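Long-range contacts in putative exported protein (Bacteroides fragilis NCTC 9343, PDB 3IEE), which is of unknown function but is probably an exported, lipid-anchored protein with an all-helical fold: residues A18-A23 against E159-V164; A24-Y29 against N83-E88; L50-Q55 against A109-Y114. All coordinates share one frame; numbering follows the deposited sequence.

Contact 1 of 3, residues A18-A23 against E159-V164; sequences ADIENA and ELVLLV. With EDO (1,2-ethanediol), chain B.
Val-161 carries its CG1 methyl into the side of helix 17-40, where it meets three residues at once. With CG1 anti to the backbone N (chi1 170°), this branch is the one that reaches across, and CG2 stays beside Val-161's own N. The methyl of Ala-23 points toward the partner segment, and Ala-23 CB lies 3.7 Å from Val-161 CG1. One turn earlier, the carbonyl oxygen Asp-19 O is 3.6 Å from that same CG1; this is plain van der Waals contact, since the oxygen already accepts the helical bond from Ala-23 N. Ile-20 brings its CG1 obliquely to within 4.1 Å of Val-161 CG1.

Leu-162 flanks the valine. Its CB leaves the backbone at an angle to the interface, but the isobutyl group swings inward, so that Leu-162 CG packs on Ala-23 CB at 3.9 Å and Leu-162 CD2 sits 3.9 Å from Ile-20 CG2. Every cross-contact here is apolar or methyl-to-carbonyl. The acids look elsewhere: Asp-19 OD2 bonds to Ser-16 OG, while Glu-159, extended beyond CG, places OE2 2.6 Å from O2 of an ethanediol, probably a crystallisation additive, and in a salt bridge with Arg-176, which also binds the diol.

The backbones come closest at Ile-20 and Val-161, their CA atoms 6.3 Å apart. The contact thus joins the first turns of helix 17-40 to the last turn of helix 123-162, just before the chain leaves helical geometry at Leu-163; Val-15 covers Ile-20 and Val-161, and helix 169-189 packs on Glu-159, Leu-160 and Leu-163.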
loop_
_atom_site.group_PDB
_atom_site.type_symbol
_atom_site.label_atom_id
_atom_site.label_comp_id
_atom_site.label_asym_id
_atom_site.label_seq_id
_atom_site.Cartn_x
_atom_site.Cartn_y
_atom_site.Cartn_z
ATOM N N ALA A 18 -22.388 -21.158 -5.244
ATOM C CA ALA A 18 -21.364 -20.817 -6.243
ATOM C C ALA A 18 -20.894 -19.354 -6.126
ATOM O O ALA A 18 -19.702 -19.054 -6.217
ATOM C CB ALA A 18 -21.869 -21.042 -7.651
ATOM N N ASP A 19 -21.855 -18.455 -5.968
ATOM C CA ASP A 19 -21.555 -17.039 -5.777
ATOM C C ASP A 19 -20.634 -16.829 -4.551
ATOM O O ASP A 19 -19.684 -16.028 -4.583
ATOM C CB ASP A 19 -22.869 -16.270 -5.540
ATOM C CG ASP A 19 -23.738 -16.172 -6.800
ATOM O OD1 ASP A 19 -23.158 -15.871 -7.862
ATOM O OD2 ASP A 19 -24.980 -16.375 -6.694
ATOM N N ILE A 20 -21.029 -17.468 -3.457
ATOM C CA ILE A 20 -20.340 -17.364 -2.183
ATOM C C ILE A 20 -18.879 -17.851 -2.316
ATOM O O ILE A 20 -17.959 -17.194 -1.832
ATOM C CB ILE A 20 -21.114 -18.096 -1.058
ATOM C CG1 ILE A 20 -22.437 -17.378 -0.735
ATOM C CG2 ILE A 20 -20.270 -18.177 0.229
ATOM C CD1 ILE A 20 -23.450 -18.283 0.024
ATOM N N GLU A 21 -18.683 -19.002 -2.969
ATOM C CA GLU A 21 -17.336 -19.556 -3.149
ATOM C C GLU A 21 -16.499 -18.605 -3.955
ATOM O O GLU A 21 -15.384 -18.253 -3.542
ATOM C CB GLU A 21 -17.330 -20.955 -3.803
ATOM C CG GLU A 21 -16.003 -21.710 -3.499
ATOM C CD GLU A 21 -16.010 -23.212 -3.826
ATOM O OE1 GLU A 21 -16.886 -23.693 -4.585
ATOM O OE2 GLU A 21 -15.098 -23.898 -3.331
ATOM N N ASN A 22 -17.061 -18.140 -5.075
ATOM C CA ASN A 22 -16.392 -17.241 -5.942
ATOM C C ASN A 22 -15.951 -16.006 -5.136
ATOM O O ASN A 22 -14.825 -15.577 -5.216
ATOM C CB ASN A 22 -17.331 -16.805 -7.068
ATOM C CG ASN A 22 -16.601 -16.229 -8.202
ATOM O OD1 ASN A 22 -15.883 -16.966 -8.892
ATOM N ND2 ASN A 22 -16.681 -14.900 -8.387
ATOM N N ALA A 23 -16.892 -15.422 -4.392
ATOM C CA ALA A 23 -16.637 -14.217 -3.622
ATOM C C ALA A 23 -15.538 -14.432 -2.593
ATOM O O ALA A 23 -14.678 -13.604 -2.404
ATOM C CB ALA A 23 -17.929 -13.759 -2.923
ATOM N N GLU A 159 -17.618 -8.609 -1.375
ATOM C CA GLU A 159 -18.216 -8.194 -0.075
ATOM C C GLU A 159 -19.725 -8.189 -0.061
ATOM O O GLU A 159 -20.362 -8.607 0.909
ATOM C CB GLU A 159 -17.654 -6.836 0.406
ATOM C CG GLU A 159 -16.197 -6.824 0.697
ATOM C CD GLU A 159 -15.608 -5.425 0.887
ATOM O OE1 GLU A 159 -16.374 -4.465 0.780
ATOM O OE2 GLU A 159 -14.360 -5.311 1.093
ATOM N N LEU A 160 -20.325 -7.674 -1.112
ATOM C CA LEU A 160 -21.768 -7.603 -1.213
ATOM C C LEU A 160 -22.357 -9.008 -1.142
ATOM O O LEU A 160 -23.396 -9.221 -0.503
ATOM C CB LEU A 160 -22.170 -6.934 -2.520
ATOM C CG LEU A 160 -21.947 -5.437 -2.604
ATOM C CD1 LEU A 160 -22.021 -4.986 -4.029
ATOM C CD2 LEU A 160 -22.996 -4.747 -1.777
ATOM N N VAL A 161 -21.701 -9.970 -1.775
ATOM C CA VAL A 161 -22.153 -11.378 -1.671
ATOM C C VAL A 161 -22.040 -11.952 -0.239
ATOM O O VAL A 161 -22.994 -12.571 0.299
ATOM C CB VAL A 161 -21.398 -12.294 -2.726
ATOM C CG1 VAL A 161 -21.651 -13.810 -2.490
ATOM C CG2 VAL A 161 -21.772 -11.919 -4.143
ATOM N N LEU A 162 -20.868 -11.796 0.359
ATOM C CA LEU A 162 -20.606 -12.373 1.642
ATOM C C LEU A 162 -21.383 -11.703 2.778
ATOM O O LEU A 162 -21.602 -12.330 3.819
ATOM C CB LEU A 162 -19.111 -12.380 1.910
ATOM C CG LEU A 162 -18.245 -13.253 0.934
ATOM C CD1 LEU A 162 -16.766 -13.161 1.253
ATOM C CD2 LEU A 162 -18.720 -14.689 0.975
ATOM N N LEU A 163 -21.829 -10.462 2.576
ATOM C CA LEU A 163 -22.499 -9.699 3.632
ATOM C C LEU A 163 -23.985 -9.551 3.394
ATOM O O LEU A 163 -24.662 -8.742 4.053
ATOM C CB LEU A 163 -21.852 -8.305 3.739
ATOM C CG LEU A 163 -20.424 -8.301 4.215
ATOM C CD1 LEU A 163 -19.783 -6.856 3.998
ATOM C CD2 LEU A 163 -20.326 -8.775 5.683
ATOM N N VAL A 164 -24.499 -10.342 2.456
ATOM C CA VAL A 164 -25.833 -10.155 1.918
ATOM C C VAL A 164 -26.885 -10.102 3.045
ATOM O O VAL A 164 -27.792 -9.263 3.030
ATOM C CB VAL A 164 -26.188 -11.244 0.866
ATOM C CG1 VAL A 164 -26.140 -12.632 1.479
ATOM C CG2 VAL A 164 -27.547 -10.956 0.283
HETATM C C1 EDO B . -10.848 -5.098 1.423
HETATM O O1 EDO B . -10.809 -5.544 2.771
HETATM C C2 EDO B . -11.150 -6.251 0.464
HETATM O O2 EDO B . -12.382 -6.954 0.703
#

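Contact 2 of 3, residues A24-Y29 against N83-E88; sequences AEVIKY and NCFNEE. With EDO (1,2-ethanediol), chain G.
Phe-85 and Tyr-29 form the aromatic part of this contact, an offset edge-to-face pair with centroids 5.3 Å apart and planes at 69°. The phenylalanine supplies the edge: its CE2 lies 3.8 Å from Tyr-29 CG, and Tyr-29 CB sits in the plane of the Phe-85 ring. In Tyr-29, CG anti to the backbone N (chi1 -174°) carries the ring out toward Phe-85, and the hydroxyl, beyond the pair, bonds to Val-78 O.

One turn earlier on the helix, Val-26 divides its branches, CG2 resting 3.8 Å from Cys-84 CB and also over one face of the Phe-85 ring, with CG1 4.1 Å from Phe-85 CE1. The Cys-84 thiol packs on Glu-25, SG to CB 3.8 Å.

Here the connection leading into helix 87-119 is pinned against helix 17-40, immediately ahead of the N-cap residue Asn-86. Leu-151 of helix 123-162 touches both rings, Ala-158 packs on Val-26, and Tyr-29 also reaches Leu-93 and Tyr-97 of helix 87-119.

Charged groups stay at the margins. Glu-25 bends at chi2, leading its carboxylate away from Cys-84. Glu-87 pairs with Arg-90 and weakly with an ethanediol, which Lys-94 also binds.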
loop_
_atom_site.group_PDB
_atom_site.type_symbol
_atom_site.label_atom_id
_atom_site.label_comp_id
_atom_site.label_asym_id
_atom_site.label_seq_id
_atom_site.Cartn_x
_atom_site.Cartn_y
_atom_site.Cartn_z
ATOM N N ALA A 24 -15.583 -15.565 -1.903
ATOM C CA ALA A 24 -14.515 -15.952 -0.973
ATOM C C ALA A 24 -13.161 -16.053 -1.631
ATOM O O ALA A 24 -12.159 -15.637 -1.038
ATOM C CB ALA A 24 -14.850 -17.295 -0.307
ATOM N N GLU A 25 -13.105 -16.603 -2.844
ATOM C CA GLU A 25 -11.835 -16.734 -3.549
ATOM C C GLU A 25 -11.252 -15.371 -3.885
ATOM O O GLU A 25 -10.053 -15.155 -3.795
ATOM C CB GLU A 25 -11.991 -17.552 -4.814
ATOM C CG GLU A 25 -12.113 -19.035 -4.606
ATOM C CD GLU A 25 -10.978 -19.605 -3.777
ATOM O OE1 GLU A 25 -9.802 -19.284 -4.041
ATOM O OE2 GLU A 25 -11.286 -20.337 -2.818
ATOM N N VAL A 26 -12.125 -14.435 -4.262
ATOM C CA VAL A 26 -11.715 -13.064 -4.587
ATOM C C VAL A 26 -11.093 -12.412 -3.364
ATOM O O VAL A 26 -9.994 -11.864 -3.424
ATOM C CB VAL A 26 -12.846 -12.238 -5.093
ATOM C CG1 VAL A 26 -12.461 -10.709 -5.094
ATOM C CG2 VAL A 26 -13.265 -12.731 -6.524
ATOM N N ILE A 27 -11.773 -12.542 -2.237
ATOM C CA ILE A 27 -11.260 -11.947 -0.979
ATOM C C ILE A 27 -9.977 -12.627 -0.487
ATOM O O ILE A 27 -9.045 -11.939 -0.037
ATOM C CB ILE A 27 -12.362 -11.860 0.107
ATOM C CG1 ILE A 27 -13.548 -11.000 -0.371
ATOM C CG2 ILE A 27 -11.800 -11.261 1.404
ATOM C CD1 ILE A 27 -13.189 -9.610 -0.642
ATOM N N LYS A 28 -9.912 -13.952 -0.630
ATOM C CA LYS A 28 -8.705 -14.734 -0.352
ATOM C C LYS A 28 -7.513 -14.155 -1.108
ATOM O O LYS A 28 -6.476 -13.848 -0.522
ATOM C CB LYS A 28 -8.903 -16.182 -0.744
ATOM C CG LYS A 28 -9.665 -17.021 0.284
ATOM C CD LYS A 28 -10.081 -18.354 -0.337
ATOM C CE LYS A 28 -10.358 -19.466 0.682
ATOM N NZ LYS A 28 -10.702 -20.712 -0.028
ATOM N N TYR A 29 -7.691 -13.957 -2.413
ATOM C CA TYR A 29 -6.592 -13.420 -3.253
ATOM C C TYR A 29 -6.172 -12.022 -2.834
ATOM O O TYR A 29 -4.965 -11.703 -2.824
ATOM C CB TYR A 29 -6.948 -13.483 -4.724
ATOM C CG TYR A 29 -5.827 -13.082 -5.652
ATOM C CD1 TYR A 29 -5.627 -11.739 -5.988
ATOM C CD2 TYR A 29 -4.949 -14.022 -6.183
ATOM C CE1 TYR A 29 -4.598 -11.363 -6.869
ATOM C CE2 TYR A 29 -3.920 -13.662 -7.057
ATOM C CZ TYR A 29 -3.735 -12.306 -7.376
ATOM O OH TYR A 29 -2.731 -11.904 -8.223
ATOM N N ASN A 83 -9.978 -18.276 -11.597
ATOM C CA ASN A 83 -11.019 -17.942 -12.552
ATOM C C ASN A 83 -12.199 -17.155 -11.955
ATOM O O ASN A 83 -13.192 -16.829 -12.642
ATOM C CB ASN A 83 -11.486 -19.195 -13.334
ATOM C CG ASN A 83 -12.241 -20.213 -12.471
ATOM O OD1 ASN A 83 -12.474 -19.969 -11.252
ATOM N ND2 ASN A 83 -12.691 -21.301 -13.099
ATOM N N CYS A 84 -12.084 -16.861 -10.668
ATOM C CA CYS A 84 -12.943 -15.900 -9.993
ATOM C C CYS A 84 -12.717 -14.489 -10.536
ATOM O O CYS A 84 -13.569 -13.612 -10.336
ATOM C CB CYS A 84 -12.734 -15.951 -8.467
ATOM S SG CYS A 84 -11.111 -15.593 -7.928
ATOM N N PHE A 85 -11.620 -14.300 -11.271
ATOM C CA PHE A 85 -11.342 -13.049 -11.988
ATOM C C PHE A 85 -11.477 -13.335 -13.485
ATOM O O PHE A 85 -11.180 -14.484 -13.926
ATOM C CB PHE A 85 -9.932 -12.573 -11.703
ATOM C CG PHE A 85 -9.681 -12.264 -10.243
ATOM C CD1 PHE A 85 -10.206 -11.132 -9.642
ATOM C CD2 PHE A 85 -8.919 -13.121 -9.473
ATOM C CE1 PHE A 85 -9.957 -10.873 -8.322
ATOM C CE2 PHE A 85 -8.677 -12.847 -8.149
ATOM C CZ PHE A 85 -9.196 -11.760 -7.571
ATOM N N ASN A 86 -11.887 -12.317 -14.246
ATOM C CA ASN A 86 -11.992 -12.489 -15.693
ATOM C C ASN A 86 -10.598 -12.541 -16.327
ATOM O O ASN A 86 -9.622 -12.194 -15.685
ATOM C CB ASN A 86 -12.923 -11.441 -16.315
ATOM C CG ASN A 86 -12.445 -10.036 -16.106
ATOM O OD1 ASN A 86 -11.248 -9.744 -16.235
ATOM N ND2 ASN A 86 -13.366 -9.152 -15.763
ATOM N N GLU A 87 -10.511 -12.998 -17.568
ATOM C CA GLU A 87 -9.216 -13.344 -18.140
ATOM C C GLU A 87 -8.334 -12.099 -18.204
ATOM O O GLU A 87 -7.139 -12.186 -17.951
ATOM C CB GLU A 87 -9.366 -13.994 -19.523
ATOM C CG GLU A 87 -9.961 -15.408 -19.443
ATOM C CD GLU A 87 -9.114 -16.361 -18.637
ATOM O OE1 GLU A 87 -8.039 -16.782 -19.136
ATOM O OE2 GLU A 87 -9.521 -16.692 -17.503
ATOM N N GLU A 88 -8.938 -10.964 -18.513
ATOM C CA GLU A 88 -8.177 -9.726 -18.621
ATOM C C GLU A 88 -7.543 -9.330 -17.279
ATOM O O GLU A 88 -6.397 -8.869 -17.198
ATOM C CB GLU A 88 -9.092 -8.606 -19.077
ATOM C CG GLU A 88 -8.378 -7.274 -19.175
ATOM C CD GLU A 88 -9.239 -6.252 -19.856
ATOM O OE1 GLU A 88 -9.480 -6.433 -21.075
ATOM O OE2 GLU A 88 -9.681 -5.300 -19.174
HETATM C C1 EDO G . -4.880 -16.425 -16.334
HETATM O O1 EDO G . -3.897 -17.413 -16.068
HETATM C C2 EDO G . -5.462 -16.506 -17.727
HETATM O O2 EDO G . -5.813 -15.176 -18.171
#

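Contact 3 of 3, residues L50-Q55 against A109-Y114; sequences LDYMEQ and ANFDTY
Segments 50-55 and 109-114, on helices 43-56 and 87-119, run nearly parallel and are bridged by a Met-aromatic cluster; their local axes run 14° apart in direction and approach to 11.3 Å, a spacing filled by large side chains. Met-53, present as selenomethionine, is the central piece. Its chain runs out toward the partner helix and bends at its last torsion, at SE, which turns CE over one face of the Tyr-114 ring. That CH-pi contact puts CE 3.9 Å from the ring centroid, displaced toward the CG side. SE lies above the same face at a greater distance, and at the edge of Phe-111.

Phe-111 meets its neighbours with its rim. Met-53 CG approaches in the ring plane, 3.6 Å from Phe-111 CD1, and Tyr-52 CD2 arrives in that plane too, 3.7 Å from Phe-111 CZ. The side chains of Tyr-52 and Phe-111 cross at about a right angle. Beyond them, Ala-64, Val-66 and Leu-115 pack on Tyr-52, while Asn-133 of helix 123-162 touches Met-53.

The polar link is the hydroxyl of Tyr-114, which donates to the backbone oxygen of Met-53, OH to O 2.6 Å. The donor stands 54° out of the carbonyl plane, above it, with a C=O...OH angle of 125°.

Tyr-114 therefore grips Met-53 twice, by its ring on the selenomethionine methyl and by its hydroxyl on the main chain. The short bond gives the buried phenol a partner and ties the last turn of helix 43-56 to its neighbour, and the hydroxyl at one end with the methyl over the face should restrict rotation of the ring.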
loop_
_atom_site.group_PDB
_atom_site.type_symbol
_atom_site.label_atom_id
_atom_site.label_comp_id
_atom_site.label_asym_id
_atom_site.label_seq_id
_atom_site.Cartn_x
_atom_site.Cartn_y
_atom_site.Cartn_z
ATOM N N LEU A 50 18.015 3.321 -0.097
ATOM C CA LEU A 50 18.368 4.504 -0.882
ATOM C C LEU A 50 19.155 5.532 -0.049
ATOM O O LEU A 50 20.107 6.161 -0.530
ATOM C CB LEU A 50 17.116 5.151 -1.466
ATOM C CG LEU A 50 16.369 4.354 -2.560
ATOM C CD1 LEU A 50 14.993 5.057 -2.767
ATOM C CD2 LEU A 50 17.168 4.279 -3.889
ATOM N N ASP A 51 18.756 5.696 1.201
ATOM C CA ASP A 51 19.450 6.617 2.110
ATOM C C ASP A 51 20.909 6.172 2.322
ATOM O O ASP A 51 21.821 7.008 2.305
ATOM C CB ASP A 51 18.746 6.669 3.453
ATOM C CG ASP A 51 17.490 7.543 3.454
ATOM O OD1 ASP A 51 17.338 8.379 2.570
ATOM O OD2 ASP A 51 16.704 7.413 4.410
ATOM N N TYR A 52 21.106 4.886 2.572
ATOM C CA TYR A 52 22.451 4.291 2.696
ATOM C C TYR A 52 23.255 4.455 1.420
ATOM O O TYR A 52 24.420 4.850 1.454
ATOM C CB TYR A 52 22.385 2.808 3.075
ATOM C CG TYR A 52 23.778 2.158 3.233
ATOM C CD1 TYR A 52 24.607 2.468 4.312
ATOM C CD2 TYR A 52 24.299 1.342 2.242
ATOM C CE1 TYR A 52 25.867 1.920 4.425
ATOM C CE2 TYR A 52 25.536 0.776 2.349
ATOM C CZ TYR A 52 26.347 1.082 3.417
ATOM O OH TYR A 52 27.586 0.492 3.544
HETATM N N MSE A 53 22.660 4.153 0.273
HETATM C CA MSE A 53 23.340 4.426 -0.994
HETATM C C MSE A 53 23.838 5.865 -1.080
HETATM O O MSE A 53 25.015 6.087 -1.383
HETATM C CB MSE A 53 22.448 4.063 -2.210
HETATM C CG MSE A 53 22.247 2.587 -2.368
HETATM SE SE MSE A 53 20.946 2.110 -3.689
HETATM C CE MSE A 53 21.984 2.471 -5.289
ATOM N N GLU A 54 22.963 6.835 -0.790
ATOM C CA GLU A 54 23.339 8.255 -0.837
ATOM C C GLU A 54 24.490 8.549 0.133
ATOM O O GLU A 54 25.478 9.197 -0.219
ATOM C CB GLU A 54 22.182 9.175 -0.430
ATOM C CG GLU A 54 20.999 9.221 -1.371
ATOM C CD GLU A 54 19.745 9.944 -0.756
ATOM O OE1 GLU A 54 19.591 10.013 0.498
ATOM O OE2 GLU A 54 18.913 10.447 -1.555
ATOM N N GLN A 55 24.331 8.085 1.363
ATOM C CA GLN A 55 25.324 8.377 2.400
ATOM C C GLN A 55 26.671 7.739 2.103
ATOM O O GLN A 55 27.703 8.386 2.298
ATOM C CB GLN A 55 24.813 7.916 3.768
ATOM C CG GLN A 55 25.695 8.354 4.909
ATOM C CD GLN A 55 26.058 9.832 4.836
ATOM O OE1 GLN A 55 27.265 10.193 4.832
ATOM N NE2 GLN A 55 25.026 10.706 4.777
ATOM N N ALA A 109 19.947 -6.290 -6.957
ATOM C CA ALA A 109 21.185 -6.493 -7.758
ATOM C C ALA A 109 22.005 -5.194 -7.916
ATOM O O ALA A 109 23.254 -5.186 -7.739
ATOM C CB ALA A 109 20.849 -7.074 -9.131
ATOM N N ASN A 110 21.313 -4.113 -8.259
ATOM C CA ASN A 110 21.935 -2.811 -8.477
ATOM C C ASN A 110 22.611 -2.257 -7.235
ATOM O O ASN A 110 23.584 -1.513 -7.352
ATOM C CB ASN A 110 20.915 -1.767 -8.955
ATOM C CG ASN A 110 20.493 -1.968 -10.384
ATOM O OD1 ASN A 110 21.087 -2.748 -11.128
ATOM N ND2 ASN A 110 19.465 -1.251 -10.781
ATOM N N PHE A 111 22.063 -2.561 -6.064
ATOM C CA PHE A 111 22.671 -2.131 -4.793
ATOM C C PHE A 111 24.076 -2.699 -4.644
ATOM O O PHE A 111 25.007 -1.977 -4.310
ATOM C CB PHE A 111 21.763 -2.558 -3.614
ATOM C CG PHE A 111 22.326 -2.232 -2.261
ATOM C CD1 PHE A 111 22.444 -0.933 -1.853
ATOM C CD2 PHE A 111 22.716 -3.237 -1.394
ATOM C CE1 PHE A 111 22.964 -0.618 -0.616
ATOM C CE2 PHE A 111 23.221 -2.934 -0.128
ATOM C CZ PHE A 111 23.332 -1.614 0.255
ATOM N N ASP A 112 24.235 -3.996 -4.917
ATOM C CA ASP A 112 25.544 -4.628 -4.855
ATOM C C ASP A 112 26.521 -4.003 -5.866
ATOM O O ASP A 112 27.649 -3.657 -5.545
ATOM C CB ASP A 112 25.406 -6.132 -5.133
ATOM C CG ASP A 112 24.598 -6.881 -4.054
ATOM O OD1 ASP A 112 24.359 -6.352 -2.955
ATOM O OD2 ASP A 112 24.192 -8.029 -4.326
ATOM N N THR A 113 26.071 -3.839 -7.097
ATOM C CA THR A 113 26.906 -3.245 -8.139
ATOM C C THR A 113 27.326 -1.813 -7.798
ATOM O O THR A 113 28.459 -1.391 -8.076
ATOM C CB THR A 113 26.176 -3.276 -9.493
ATOM O OG1 THR A 113 25.652 -4.595 -9.687
ATOM C CG2 THR A 113 27.171 -2.917 -10.655
ATOM N N TYR A 114 26.409 -1.073 -7.195
ATOM C CA TYR A 114 26.664 0.315 -6.775
ATOM C C TYR A 114 27.831 0.386 -5.777
ATOM O O TYR A 114 28.720 1.236 -5.885
ATOM C CB TYR A 114 25.401 0.876 -6.118
ATOM C CG TYR A 114 25.554 2.220 -5.497
ATOM C CD1 TYR A 114 25.479 3.358 -6.259
ATOM C CD2 TYR A 114 25.773 2.357 -4.124
ATOM C CE1 TYR A 114 25.588 4.622 -5.685
ATOM C CE2 TYR A 114 25.890 3.605 -3.528
ATOM C CZ TYR A 114 25.824 4.750 -4.329
ATOM O OH TYR A 114 25.948 6.012 -3.795
#

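Contacts 1 and 2 adjoin: both use helix 17-40, their centres are 12 Å apart, and Leu-162 of contact 1 touches Ala-24 and Ile-27 of contact 2. Contact 3 lies on the other side of the chain's centre, 38 Å from contact 2 between centres; contact 2 holds the loop leading into helix 87-119, contact 3 that helix near its far end. Contact 1 is a surface contact of aliphatic side chains, contact 2 is buried and adds an aromatic pair, and the partly buried contact 3 packs aromatics round a (seleno)methionine and has the sole cross-segment hydrogen bond of the three. Contact 2 nests within the loop closed by contact 1, as does contact 3.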